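PDB 4ITC: Lys-gingipain W83 from Porphyromonas gingivalis, which cleaves proteins after lysine as a secreted cysteine protease and probable virulence factor, the chain here being its K1 cleaved adhesin domain, a calcium-binding module with haemolytic activity. Local coordinates for residues 24-29 and 53-58; 37-42 and 78-83; 47-52 and 89-94; 105-110 and 148-153; 112-117 and 136-141. All coordinates share one frame; numbering follows the deposited sequence. Where two conformers were deposited one is given.

From the N terminus, the loop 24-29 opens contact 1, which closes when the chain returns at 53-58. Before that, 37-42 and 47-52 have opened contacts 2 and 3. Contact 2 closes at 78-83 and contact 3 at 89-94, so contacts 1, 2 and 3 cross one another. Contact 4 starts later, at 105-110, and closes at 148-153; contact 5 (112-117 with 136-141) is nested inside it. Contacts 1 and 2 involve loops that bind the two calcium ions. Contacts 3 and 5 join the two main antiparallel sheets of the sandwich, and contact 4 covers the five-stranded sheet near its edge strand.

Contact 1. Residues 24-29 and 53-58; sequences DGHGWK and GGIGVL. With CA (calcium ion), chain B.
Asp-24 faces two ways: one carboxylate oxygen binds a calcium ion, while the other lies against a leucine methyl. OD2 of Asp-24 is 3.6 Å from CD2 of Leu-58, which comes at the carboxylate from the side. OD1 of Asp-24 reaches the calcium ion at 2.4 Å. OD2 stays off the metal but accepts a hydrogen bond from a water, which is itself a calcium ligand. Both carboxylate oxygens are thus tied to the site. The backbone folds round the same group. N of His-26 donates to OD1 of Asp-24 at 2.9 Å, coming from above the carboxylate plane, and this makes an Asx turn. The turn brings O of His-26 to the calcium ion at 2.3 Å. The His-26 ring does not bind the metal here. Its CG lies beside the backbone N (chi1 -60°), and the ring points to 53-58. CD1 of Leu-58 sits over one face of the ring, toward its margin. CG2 of Ile-55 approaches obliquely, 3.9 Å from NE2 of His-26. What crosses between the segments is van der Waals packing of Leu-58 and Ile-55 methyls on a carboxylate oxygen and an imidazole, beside a metal site. Asp-20, Asp-22 and Asn-62 supply further ligands. The arrangement is typical of an aspartate-rich calcium-binding loop, here one of two calcium sites in the cleaved adhesin domain.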
# COMPACT_ATOMS: atom_id res chain seq x y z
N ASP A 24 6.67 6.00 -15.21
CA ASP A 24 7.81 5.09 -15.57
C ASP A 24 7.41 3.70 -16.01
O ASP A 24 8.26 2.87 -16.37
CB ASP A 24 8.85 5.06 -14.44
CG ASP A 24 8.38 4.33 -13.15
OD1 ASP A 24 7.18 3.97 -13.10
OD2 ASP A 24 9.20 4.19 -12.26
N GLY A 25 6.13 3.38 -15.96
CA GLY A 25 5.65 2.08 -16.34
C GLY A 25 5.65 1.03 -15.24
O GLY A 25 5.38 -0.15 -15.49
N HIS A 26 6.02 1.47 -14.04
CA HIS A 26 6.05 0.62 -12.85
C HIS A 26 5.05 1.15 -11.84
O HIS A 26 5.13 2.29 -11.46
CB HIS A 26 7.44 0.64 -12.20
CG HIS A 26 8.51 0.17 -13.10
ND1 HIS A 26 8.88 -1.15 -13.20
CD2 HIS A 26 9.34 0.86 -13.92
CE1 HIS A 26 9.85 -1.26 -14.09
NE2 HIS A 26 10.15 -0.06 -14.53
N GLY A 27 4.10 0.31 -11.44
CA GLY A 27 3.09 0.71 -10.45
C GLY A 27 2.96 -0.36 -9.39
O GLY A 27 3.80 -1.26 -9.25
N TRP A 28 1.84 -0.29 -8.67
CA TRP A 28 1.50 -1.34 -7.71
C TRP A 28 1.24 -2.64 -8.50
O TRP A 28 0.57 -2.60 -9.55
CB TRP A 28 0.24 -0.99 -6.90
CG TRP A 28 0.48 0.08 -5.86
CD1 TRP A 28 0.31 1.44 -5.98
CD2 TRP A 28 0.92 -0.15 -4.53
NE1 TRP A 28 0.65 2.06 -4.82
CE2 TRP A 28 1.01 1.10 -3.89
CE3 TRP A 28 1.28 -1.30 -3.81
CZ2 TRP A 28 1.41 1.24 -2.57
CZ3 TRP A 28 1.68 -1.17 -2.50
CH2 TRP A 28 1.76 0.10 -1.89
N LYS A 29 1.75 -3.75 -8.00
CA LYS A 29 1.77 -5.04 -8.71
C LYS A 29 1.36 -6.13 -7.73
O LYS A 29 1.57 -6.03 -6.54
CB LYS A 29 3.19 -5.35 -9.16
CG LYS A 29 3.69 -4.50 -10.28
CD LYS A 29 5.18 -4.68 -10.46
CE LYS A 29 5.74 -3.75 -11.50
NZ LYS A 29 7.16 -4.08 -11.78
N GLY A 53 17.16 -6.85 -11.71
CA GLY A 53 17.48 -7.20 -13.10
C GLY A 53 17.99 -6.08 -13.97
O GLY A 53 18.00 -6.22 -15.20
N GLY A 54 18.43 -4.97 -13.37
CA GLY A 54 18.96 -3.85 -14.12
C GLY A 54 17.97 -2.71 -14.25
O GLY A 54 18.28 -1.65 -14.79
N ILE A 55 16.76 -2.89 -13.72
CA ILE A 55 15.78 -1.81 -13.72
C ILE A 55 16.38 -0.65 -12.93
O ILE A 55 16.38 0.49 -13.39
CB ILE A 55 14.46 -2.22 -13.07
CG1 ILE A 55 13.77 -3.37 -13.85
CG2 ILE A 55 13.53 -1.01 -12.94
CD1 ILE A 55 13.22 -3.02 -15.20
N GLY A 56 16.83 -0.94 -11.71
CA GLY A 56 17.58 0.03 -10.93
C GLY A 56 16.70 0.97 -10.12
O GLY A 56 15.56 0.67 -9.81
N VAL A 57 17.26 2.11 -9.78
CA VAL A 57 16.61 3.07 -8.90
C VAL A 57 15.39 3.68 -9.56
O VAL A 57 15.46 4.14 -10.71
CB VAL A 57 17.60 4.18 -8.48
CG1 VAL A 57 16.90 5.29 -7.70
CG2 VAL A 57 18.75 3.57 -7.71
N LEU A 58 14.26 3.71 -8.85
CA LEU A 58 13.04 4.33 -9.32
C LEU A 58 12.63 5.49 -8.43
O LEU A 58 13.10 5.57 -7.29
CB LEU A 58 11.93 3.29 -9.37
CG LEU A 58 12.25 2.07 -10.21
CD1 LEU A 58 11.17 1.02 -10.06
CD2 LEU A 58 12.36 2.52 -11.66
CA CA B . 5.65 4.55 -11.35
O HOH W 1 7.67 3.98 -10.13

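Contact 2. Residues 37-42 and 78-83; sequences AGYNSN and TFWVCA. With CA (calcium ion), chain C.
Tyr-39 lies flat against Trp-80, and its side chain can be followed outward atom by atom. CB of Tyr-39 is 4.2 Å from CB of Trp-80. CG stands anti to the backbone N (chi1 174°), which carries the ring out over the indole. CG and CD2 lie over the Trp-80 CD2 region, where the two indole rings fuse. On one side of the phenol, CD1 and CE1 follow CE3 and CZ3 of Trp-80. On the other side, CE2 of Tyr-39 is 3.5 Å from CE2 of Trp-80. CZ lies over CH2 and CZ2. The hydroxyl ends the run, with OH of Tyr-39 3.3 Å from CH2 of Trp-80. This is a face-to-face stack on the six-membered ring, with centroids 3.7 Å apart and planes at 11°. Trp-80 belongs to strand 75-83 of the six-stranded antiparallel sheet, one sheet of the beta sandwich, while Tyr-39 belongs to the loop between strands 29-32 and 43-48. The stack therefore lays a calcium-binding loop on the sheet. Ser-41 in that loop binds the calcium ion through OG at 2.4 Å. The same OG donates to O of Tyr-39 at 2.8 Å, from above the carbonyl plane. Asp-165, another calcium ligand, accepts from the backbone N of Tyr-39. CB of Asn-40 covers the opposite face of the phenol, and Trp-135 meets that ring edge-to-face.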
# COMPACT_ATOMS: atom_id res chain seq x y z
N ALA A 37 5.61 -13.07 -0.29
CA ALA A 37 4.52 -13.63 0.47
C ALA A 37 3.71 -12.52 1.12
O ALA A 37 4.27 -11.55 1.58
CB ALA A 37 5.06 -14.55 1.56
N GLY A 38 2.42 -12.74 1.22
CA GLY A 38 1.56 -11.84 1.98
C GLY A 38 1.58 -12.04 3.48
O GLY A 38 2.38 -12.81 4.07
N TYR A 39 0.76 -11.26 4.14
CA TYR A 39 0.62 -11.37 5.59
C TYR A 39 -0.28 -12.57 5.88
O TYR A 39 -1.43 -12.60 5.50
CB TYR A 39 0.05 -10.09 6.20
CG TYR A 39 -0.22 -10.32 7.66
CD1 TYR A 39 0.83 -10.46 8.55
CD2 TYR A 39 -1.49 -10.50 8.11
CE1 TYR A 39 0.60 -10.78 9.88
CE2 TYR A 39 -1.74 -10.79 9.45
CZ TYR A 39 -0.67 -10.91 10.30
OH TYR A 39 -0.93 -11.20 11.62
N ASN A 40 0.29 -13.56 6.55
CA ASN A 40 -0.44 -14.78 6.91
C ASN A 40 -1.24 -15.33 5.75
O ASN A 40 -2.37 -15.79 5.91
CB ASN A 40 -1.32 -14.50 8.15
CG ASN A 40 -1.96 -15.77 8.74
OD1 ASN A 40 -3.07 -15.71 9.33
ND2 ASN A 40 -1.30 -16.89 8.58
N SER A 41 -0.65 -15.25 4.56
CA SER A 41 -1.32 -15.55 3.31
C SER A 41 -0.32 -15.53 2.16
O SER A 41 0.75 -15.00 2.31
CB SER A 41 -2.47 -14.59 3.06
OG SER A 41 -2.01 -13.26 2.82
N ASN A 42 -0.77 -16.02 1.01
CA ASN A 42 0.05 -16.28 -0.17
C ASN A 42 0.29 -15.07 -1.10
O ASN A 42 1.27 -15.00 -1.85
CB ASN A 42 -0.70 -17.35 -0.99
CG ASN A 42 0.17 -18.03 -2.03
OD1 ASN A 42 1.16 -18.69 -1.69
ND2 ASN A 42 -0.21 -17.92 -3.30
N THR A 78 -8.36 -0.92 8.12
CA THR A 78 -7.16 -1.58 8.60
C THR A 78 -6.45 -2.23 7.43
O THR A 78 -7.06 -2.64 6.50
CB THR A 78 -7.45 -2.63 9.68
OG1 THR A 78 -8.27 -3.66 9.16
CG2 THR A 78 -8.18 -1.95 10.87
N PHE A 79 -5.13 -2.30 7.54
CA PHE A 79 -4.32 -2.97 6.52
C PHE A 79 -2.99 -3.29 7.14
O PHE A 79 -2.67 -2.80 8.23
CB PHE A 79 -4.14 -2.10 5.25
CG PHE A 79 -3.47 -0.79 5.49
CD1 PHE A 79 -4.20 0.30 5.88
CD2 PHE A 79 -2.11 -0.63 5.28
CE1 PHE A 79 -3.61 1.52 6.10
CE2 PHE A 79 -1.51 0.60 5.48
CZ PHE A 79 -2.27 1.68 5.90
N TRP A 80 -2.22 -4.11 6.44
CA TRP A 80 -0.88 -4.54 6.86
C TRP A 80 0.13 -4.02 5.84
O TRP A 80 -0.13 -4.04 4.63
CB TRP A 80 -0.83 -6.07 6.93
CG TRP A 80 -1.68 -6.62 8.03
CD1 TRP A 80 -3.01 -6.86 7.97
CD2 TRP A 80 -1.26 -7.00 9.35
NE1 TRP A 80 -3.46 -7.36 9.16
CE2 TRP A 80 -2.41 -7.44 10.03
CE3 TRP A 80 -0.04 -6.95 10.04
CZ2 TRP A 80 -2.37 -7.89 11.34
CZ3 TRP A 80 -0.00 -7.41 11.37
CH2 TRP A 80 -1.14 -7.88 11.98
N VAL A 81 1.28 -3.59 6.33
CA VAL A 81 2.36 -3.07 5.51
C VAL A 81 3.70 -3.61 6.00
O VAL A 81 3.90 -3.86 7.19
CB VAL A 81 2.34 -1.53 5.53
CG1 VAL A 81 2.56 -0.96 6.92
CG2 VAL A 81 3.28 -0.93 4.52
N CYS A 82 4.63 -3.76 5.08
CA CYS A 82 6.00 -4.04 5.42
C CYS A 82 6.90 -3.55 4.34
O CYS A 82 6.45 -3.19 3.24
CB CYS A 82 6.25 -5.51 5.67
SG CYS A 82 6.31 -6.55 4.19
N ALA A 83 8.19 -3.54 4.69
CA ALA A 83 9.28 -3.45 3.74
C ALA A 83 9.62 -4.87 3.32
O ALA A 83 9.90 -5.73 4.16
CB ALA A 83 10.50 -2.83 4.38
CA CA C . -3.02 -11.64 1.30

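Contact 3. Residues 47-52 and 89-94; sequences SESFGL and ASEHYA
Two torsions bring Ser-49 and Glu-91 together. The Ser-49 hydroxyl stands between its backbone N and carbonyl carbon (chi1 75°), and the Glu-91 chain is bent at CB-CG (chi2 -72°). The bend directs the carboxylate of Glu-91 at the serine. OG of Ser-49 donates to OE2 of Glu-91 at 2.6 Å, a short bond. It meets the syn lone pair of OE2. The other oxygen is close too: OE1 of Glu-91 is 3.3 Å from CB of Ser-49. The serine thus sits across the open end of the carboxylate. Both residues are buried. The pair spans the sandwich: Ser-49 follows strand 43-48 of the six-stranded sheet, and Glu-91 leads into strand 92-98 of the five-stranded sheet. The two antiparallel sheets are therefore joined here by a polar link. Each group has further partners. OE2 of Glu-91 also accepts from the backbone N of Phe-160, and OG of Ser-49 accepts from the backbone N of Met-159. OE1 of Glu-91 is hydrogen-bonded to NE2 of His-153. ND1 of His-153 in turn bonds to OG of Ser-47, so the imidazole bridges the two segments a second time. These several bonds probably stabilise the buried carboxylate in its charged form. The backbone turns tightly just before Glu-91, with Ser-90 at the centre of an inverse gamma turn.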
# COMPACT_ATOMS: atom_id res chain seq x y z
N SER A 47 4.96 -2.26 -4.39
CA SER A 47 5.39 -1.18 -5.24
C SER A 47 6.89 -0.96 -5.01
O SER A 47 7.39 -1.06 -3.89
CB SER A 47 4.60 0.08 -4.93
OG SER A 47 5.04 1.18 -5.68
N GLU A 48 7.61 -0.69 -6.11
CA GLU A 48 9.06 -0.67 -6.15
C GLU A 48 9.66 0.74 -6.07
O GLU A 48 9.30 1.64 -6.85
CB GLU A 48 9.52 -1.28 -7.47
CG GLU A 48 9.10 -2.73 -7.65
CD GLU A 48 9.09 -3.14 -9.10
OE1 GLU A 48 9.87 -4.09 -9.42
OE2 GLU A 48 8.35 -2.52 -9.93
N SER A 49 10.67 0.91 -5.20
CA SER A 49 11.60 2.03 -5.31
C SER A 49 12.95 1.67 -5.91
O SER A 49 13.78 2.56 -6.12
CB SER A 49 11.79 2.69 -3.93
OG SER A 49 12.59 1.92 -3.11
N PHE A 50 13.15 0.37 -6.18
CA PHE A 50 14.32 -0.17 -6.87
C PHE A 50 13.83 -1.44 -7.52
O PHE A 50 13.16 -2.25 -6.88
CB PHE A 50 15.41 -0.49 -5.85
CG PHE A 50 16.69 -1.05 -6.47
CD1 PHE A 50 16.82 -2.41 -6.68
CD2 PHE A 50 17.68 -0.21 -6.91
CE1 PHE A 50 17.96 -2.94 -7.26
CE2 PHE A 50 18.84 -0.72 -7.49
CZ PHE A 50 18.96 -2.07 -7.65
N GLY A 51 14.18 -1.63 -8.79
CA GLY A 51 13.77 -2.85 -9.53
C GLY A 51 14.96 -3.78 -9.76
O GLY A 51 16.08 -3.35 -10.05
N LEU A 52 14.70 -5.06 -9.62
CA LEU A 52 15.69 -6.11 -9.94
C LEU A 52 16.06 -6.16 -11.42
O LEU A 52 15.37 -5.60 -12.27
CB LEU A 52 15.11 -7.45 -9.56
CG LEU A 52 14.93 -7.64 -8.05
CD1 LEU A 52 14.30 -8.97 -7.72
CD2 LEU A 52 16.24 -7.44 -7.33
N ALA A 89 14.65 -0.70 3.97
CA ALA A 89 13.29 -0.70 4.50
C ALA A 89 12.58 0.64 4.46
O ALA A 89 11.37 0.72 4.77
CB ALA A 89 13.31 -1.20 5.94
N SER A 90 13.30 1.71 4.16
CA SER A 90 12.75 3.06 4.29
C SER A 90 11.91 3.47 3.10
O SER A 90 12.35 4.27 2.26
CB SER A 90 13.88 4.07 4.49
OG SER A 90 14.58 3.72 5.67
N GLU A 91 10.71 2.88 3.03
CA GLU A 91 9.73 3.26 2.04
C GLU A 91 8.73 4.23 2.65
O GLU A 91 8.23 4.01 3.78
CB GLU A 91 9.02 2.02 1.49
CG GLU A 91 9.97 1.01 0.81
CD GLU A 91 10.51 1.46 -0.54
OE1 GLU A 91 10.21 2.60 -0.98
OE2 GLU A 91 11.28 0.69 -1.17
N HIS A 92 8.37 5.22 1.88
CA HIS A 92 7.45 6.27 2.29
C HIS A 92 6.13 6.10 1.58
O HIS A 92 6.10 5.89 0.37
CB HIS A 92 8.05 7.63 1.98
CG HIS A 92 7.25 8.79 2.51
ND1 HIS A 92 7.36 9.21 3.82
CD2 HIS A 92 6.28 9.55 1.95
CE1 HIS A 92 6.52 10.21 4.02
NE2 HIS A 92 5.87 10.45 2.90
N TYR A 93 5.05 6.28 2.32
CA TYR A 93 3.73 6.15 1.72
C TYR A 93 2.73 6.99 2.48
O TYR A 93 3.00 7.49 3.61
CB TYR A 93 3.25 4.67 1.69
CG TYR A 93 2.88 4.12 3.04
CD1 TYR A 93 3.85 3.76 3.98
CD2 TYR A 93 1.56 4.01 3.42
CE1 TYR A 93 3.51 3.29 5.24
CE2 TYR A 93 1.22 3.54 4.68
CZ TYR A 93 2.20 3.22 5.58
OH TYR A 93 1.78 2.74 6.81
N ALA A 94 1.57 7.15 1.87
CA ALA A 94 0.46 7.84 2.55
C ALA A 94 -0.84 7.16 2.15
O ALA A 94 -0.90 6.52 1.10
CB ALA A 94 0.44 9.33 2.25

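Contact 4. Residues 105-110 and 148-153; sequences SNFTNA and YVAFRH
The main interaction is a CH-pi contact between Ala-150 and Phe-107. CB of Ala-150 stands over the centre of the Phe-107 ring, 3.5 Å from the centroid and only 10° off the ring normal. All six ring carbons are within 4.0 Å of CB of Ala-150, with CD1 of Phe-107 nearest at 3.5 Å. The phenyl therefore lies as a lid on the alanine. Its first torsion puts CG beside the backbone N (chi1 -68°), and this carries the ring from the loop toward the strand.

Apolar packing continues at the far end of the ring. CZ of Phe-107 is 3.8 Å from CB of Tyr-148, and the two side chains run roughly perpendicular. Only the root of the tyrosine takes part, because the rest of its side chain leads away from 105-110.

A third kind of approach is polar. O of Tyr-148 lies at the edge of the Phe-107 ring, close to its plane, 3.8 Å from CE1. The oxygen thus faces the rim, where the ring hydrogens carry a slight positive charge. The contact is weakly favourable at most.

Phe-107 sits in the loop between strand 92-98 and strand 109-115. Strand 148-153 lies within the five-stranded sheet, flanked by strands 62-65 and 92-98. The phenyl also touches Ile-65 on one neighbour and Tyr-96 and Ser-98 on the other. It therefore covers three adjacent strands of this sheet. Behind the sheet, Phe-151 packs on strand 161-171 of the other layer.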
# COMPACT_ATOMS: atom_id res chain seq x y z
N SER A 105 -5.35 13.69 -8.38
CA SER A 105 -5.58 15.03 -7.85
C SER A 105 -6.70 15.15 -6.84
O SER A 105 -6.75 16.14 -6.11
CB SER A 105 -5.85 15.98 -9.00
OG SER A 105 -7.03 15.58 -9.70
N ASN A 106 -7.59 14.15 -6.78
CA ASN A 106 -8.66 14.11 -5.78
C ASN A 106 -8.22 13.64 -4.40
O ASN A 106 -9.00 13.75 -3.45
CB ASN A 106 -9.78 13.18 -6.27
CG ASN A 106 -10.40 13.67 -7.55
OD1 ASN A 106 -10.52 12.93 -8.52
ND2 ASN A 106 -10.80 14.93 -7.55
N PHE A 107 -7.00 13.11 -4.30
CA PHE A 107 -6.52 12.58 -3.03
C PHE A 107 -5.63 13.57 -2.33
O PHE A 107 -4.45 13.62 -2.57
CB PHE A 107 -5.79 11.26 -3.28
CG PHE A 107 -6.74 10.19 -3.73
CD1 PHE A 107 -7.66 9.64 -2.84
CD2 PHE A 107 -6.78 9.80 -5.06
CE1 PHE A 107 -8.57 8.68 -3.28
CE2 PHE A 107 -7.70 8.86 -5.49
CZ PHE A 107 -8.57 8.29 -4.59
N THR A 108 -6.23 14.41 -1.50
CA THR A 108 -5.45 15.43 -0.81
C THR A 108 -5.50 15.33 0.71
O THR A 108 -4.60 15.85 1.40
CB THR A 108 -5.93 16.83 -1.24
OG1 THR A 108 -7.33 16.95 -1.01
CG2 THR A 108 -5.66 17.04 -2.75
N ASN A 109 -6.50 14.61 1.23
CA ASN A 109 -6.60 14.46 2.67
C ASN A 109 -5.79 13.25 3.07
O ASN A 109 -6.32 12.13 2.95
CB ASN A 109 -8.07 14.29 3.06
CG ASN A 109 -8.25 14.21 4.56
OD1 ASN A 109 -7.29 14.33 5.31
ND2 ASN A 109 -9.46 13.90 4.99
N ALA A 110 -4.53 13.48 3.48
CA ALA A 110 -3.66 12.40 3.96
C ALA A 110 -4.07 12.06 5.35
O ALA A 110 -3.88 12.87 6.29
CB ALA A 110 -2.18 12.74 3.95
N TYR A 148 -13.61 7.05 -1.94
CA TYR A 148 -12.44 6.24 -2.33
C TYR A 148 -11.31 6.39 -1.34
O TYR A 148 -11.12 7.48 -0.78
CB TYR A 148 -11.90 6.66 -3.70
CG TYR A 148 -12.89 6.59 -4.83
CD1 TYR A 148 -13.14 5.40 -5.50
CD2 TYR A 148 -13.56 7.73 -5.24
CE1 TYR A 148 -14.04 5.35 -6.53
CE2 TYR A 148 -14.49 7.68 -6.28
CZ TYR A 148 -14.70 6.48 -6.90
OH TYR A 148 -15.63 6.40 -7.95
N VAL A 149 -10.54 5.32 -1.17
CA VAL A 149 -9.31 5.35 -0.43
C VAL A 149 -8.16 5.05 -1.37
O VAL A 149 -8.25 4.12 -2.17
CB VAL A 149 -9.35 4.33 0.72
CG1 VAL A 149 -7.99 4.12 1.38
CG2 VAL A 149 -10.40 4.76 1.75
N ALA A 150 -7.07 5.81 -1.24
CA ALA A 150 -5.86 5.61 -2.02
C ALA A 150 -4.69 5.32 -1.14
O ALA A 150 -4.49 5.96 -0.11
CB ALA A 150 -5.55 6.83 -2.87
N PHE A 151 -3.89 4.36 -1.57
CA PHE A 151 -2.56 4.07 -1.02
C PHE A 151 -1.52 4.58 -2.00
O PHE A 151 -1.52 4.15 -3.18
CB PHE A 151 -2.39 2.56 -0.85
CG PHE A 151 -3.42 1.93 0.08
CD1 PHE A 151 -4.64 1.49 -0.41
CD2 PHE A 151 -3.19 1.85 1.44
CE1 PHE A 151 -5.60 0.95 0.42
CE2 PHE A 151 -4.14 1.27 2.27
CZ PHE A 151 -5.33 0.84 1.78
N ARG A 152 -0.66 5.49 -1.56
CA ARG A 152 0.26 6.17 -2.44
C ARG A 152 1.68 5.90 -2.01
O ARG A 152 2.06 6.19 -0.88
CB ARG A 152 0.02 7.67 -2.38
CG ARG A 152 0.79 8.50 -3.40
CD ARG A 152 0.58 9.99 -3.13
NE ARG A 152 1.35 10.79 -4.07
CZ ARG A 152 1.54 12.08 -3.96
NH1 ARG A 152 1.08 12.75 -2.92
NH2 ARG A 152 2.24 12.69 -4.91
N HIS A 153 2.48 5.33 -2.91
CA HIS A 153 3.93 5.14 -2.70
C HIS A 153 4.65 6.24 -3.42
O HIS A 153 4.58 6.31 -4.63
CB HIS A 153 4.34 3.78 -3.26
CG HIS A 153 5.77 3.43 -3.02
ND1 HIS A 153 6.45 2.53 -3.81
CD2 HIS A 153 6.60 3.75 -2.02
CE1 HIS A 153 7.66 2.35 -3.32
NE2 HIS A 153 7.78 3.09 -2.23

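Contact 5. Residues 112-117 and 136-141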
# COMPACT_ATOMS: atom_id res chain seq x y z
N LEU A 112 -2.93 9.22 6.90
CA LEU A 112 -1.77 8.55 7.46
C LEU A 112 -0.62 8.78 6.49
O LEU A 112 -0.80 8.67 5.30
CB LEU A 112 -2.04 7.05 7.66
CG LEU A 112 -0.88 6.19 8.18
CD1 LEU A 112 -0.32 6.72 9.47
CD2 LEU A 112 -1.37 4.77 8.43
N GLU A 113 0.54 9.17 6.99
CA GLU A 113 1.71 9.34 6.14
C GLU A 113 2.92 8.98 6.97
O GLU A 113 3.10 9.51 8.09
CB GLU A 113 1.81 10.77 5.62
CG GLU A 113 3.06 11.00 4.81
CD GLU A 113 3.09 12.26 3.97
OE1 GLU A 113 2.13 13.09 4.04
OE2 GLU A 113 4.08 12.44 3.23
N GLU A 114 3.78 8.09 6.47
CA GLU A 114 4.92 7.65 7.23
C GLU A 114 5.99 7.03 6.37
O GLU A 114 5.73 6.64 5.21
CB GLU A 114 4.52 6.67 8.33
CG GLU A 114 4.12 5.30 7.85
CD GLU A 114 3.73 4.34 8.99
OE1 GLU A 114 3.80 3.11 8.75
OE2 GLU A 114 3.38 4.82 10.10
N THR A 115 7.19 6.96 6.92
CA THR A 115 8.29 6.19 6.33
C THR A 115 8.50 4.96 7.20
O THR A 115 8.63 5.05 8.44
CB THR A 115 9.59 7.03 6.24
OG1 THR A 115 9.34 8.23 5.49
CG2 THR A 115 10.73 6.24 5.55
N ILE A 116 8.49 3.79 6.58
CA ILE A 116 8.66 2.55 7.29
C ILE A 116 10.05 2.54 7.89
O ILE A 116 11.01 2.97 7.27
CB ILE A 116 8.50 1.32 6.37
CG1 ILE A 116 7.08 1.25 5.87
CG2 ILE A 116 8.86 0.04 7.13
CD1 ILE A 116 6.90 0.19 4.79
N THR A 117 10.13 2.07 9.14
CA THR A 117 11.37 1.93 9.92
C THR A 117 11.70 0.45 10.08
O THR A 117 10.81 -0.32 10.41
CB THR A 117 11.16 2.45 11.37
N ARG A 136 3.42 -4.96 9.89
CA ARG A 136 2.76 -4.14 10.89
C ARG A 136 1.37 -3.78 10.43
O ARG A 136 1.13 -3.60 9.24
CB ARG A 136 3.57 -2.90 11.20
CG ARG A 136 4.93 -3.29 11.78
CD ARG A 136 5.67 -2.10 12.36
NE ARG A 136 4.81 -1.39 13.32
CZ ARG A 136 4.81 -1.49 14.65
NH1 ARG A 136 5.68 -2.26 15.32
NH2 ARG A 136 3.92 -0.77 15.31
N GLN A 137 0.45 -3.65 11.36
CA GLN A 137 -0.93 -3.35 11.07
C GLN A 137 -1.20 -1.87 11.34
O GLN A 137 -0.73 -1.31 12.33
CB GLN A 137 -1.87 -4.23 11.88
CG GLN A 137 -3.30 -4.05 11.41
CD GLN A 137 -4.29 -4.92 12.09
OE1 GLN A 137 -4.22 -5.08 13.30
NE2 GLN A 137 -5.27 -5.45 11.33
N LYS A 138 -1.99 -1.23 10.48
CA LYS A 138 -2.33 0.18 10.60
C LYS A 138 -3.86 0.29 10.64
O LYS A 138 -4.57 -0.49 10.02
CB LYS A 138 -1.82 0.98 9.39
CG LYS A 138 -0.36 0.80 9.04
CD LYS A 138 0.58 1.35 10.08
CE LYS A 138 1.98 0.84 9.85
NZ LYS A 138 2.89 1.42 10.88
N THR A 139 -4.32 1.26 11.41
CA THR A 139 -5.76 1.53 11.57
C THR A 139 -5.98 3.00 11.36
O THR A 139 -5.28 3.85 11.96
CB THR A 139 -6.22 1.21 13.02
OG1 THR A 139 -5.95 -0.16 13.27
CG2 THR A 139 -7.70 1.42 13.17
N VAL A 140 -6.90 3.30 10.45
CA VAL A 140 -7.18 4.66 9.98
C VAL A 140 -8.68 4.94 10.01
O VAL A 140 -9.45 4.16 9.51
CB VAL A 140 -6.69 4.82 8.51
CG1 VAL A 140 -6.97 6.22 8.01
CG2 VAL A 140 -5.19 4.49 8.43
N ASP A 141 -9.10 6.05 10.60
CA ASP A 141 -10.51 6.44 10.56
C ASP A 141 -10.80 7.12 9.24
O ASP A 141 -10.03 7.99 8.78
CB ASP A 141 -10.82 7.37 11.74
CG ASP A 141 -10.79 6.61 13.08
OD1 ASP A 141 -11.42 5.53 13.15
OD2 ASP A 141 -10.11 7.04 14.04
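Lys-138 and Glu-114 form a salt bridge between two strands that face each other from different sheets. NZ of Lys-138 donates to OE1 of Glu-114 at 2.9 Å. It uses the syn lone pair of OE1, facing OE2. OE2 of Glu-114 is farther off, 3.5 Å from NZ of Lys-138, so the grip is one-sided. OE1 has a second partner in the hydroxyl of Tyr-93, which donates a weak hydrogen bond. The glutamate runs straight out beyond CG, while the lysine is bent at CB-CG (chi2 -67°), and the two ends meet head-on. The aliphatic part of the lysine is used as well. CD2 of Leu-112 is 3.9 Å from CB of Lys-138. The same methyl touches CG2 of Val-140 at 3.8 Å. Backbone hydrogen bonds tie each strand into its own sheet: Leu-112 and Glu-114 pair with Val-95 and Tyr-93, and Arg-136 and Lys-138 with Val-81 and Phe-79. The axes of strand segments 112-115 and 136-141 approach to 9.6 Å, and their N-to-C directions differ by 153°, roughly antiparallel. The spacing fits the packed layers of a beta sandwich. Apolar contacts at Leu-112 thus give way to a charged pair at Glu-114. The chemistry suggests that each charge is partly offset by the other at this partly buried interface, with the lysine stem adding to the apolar packing.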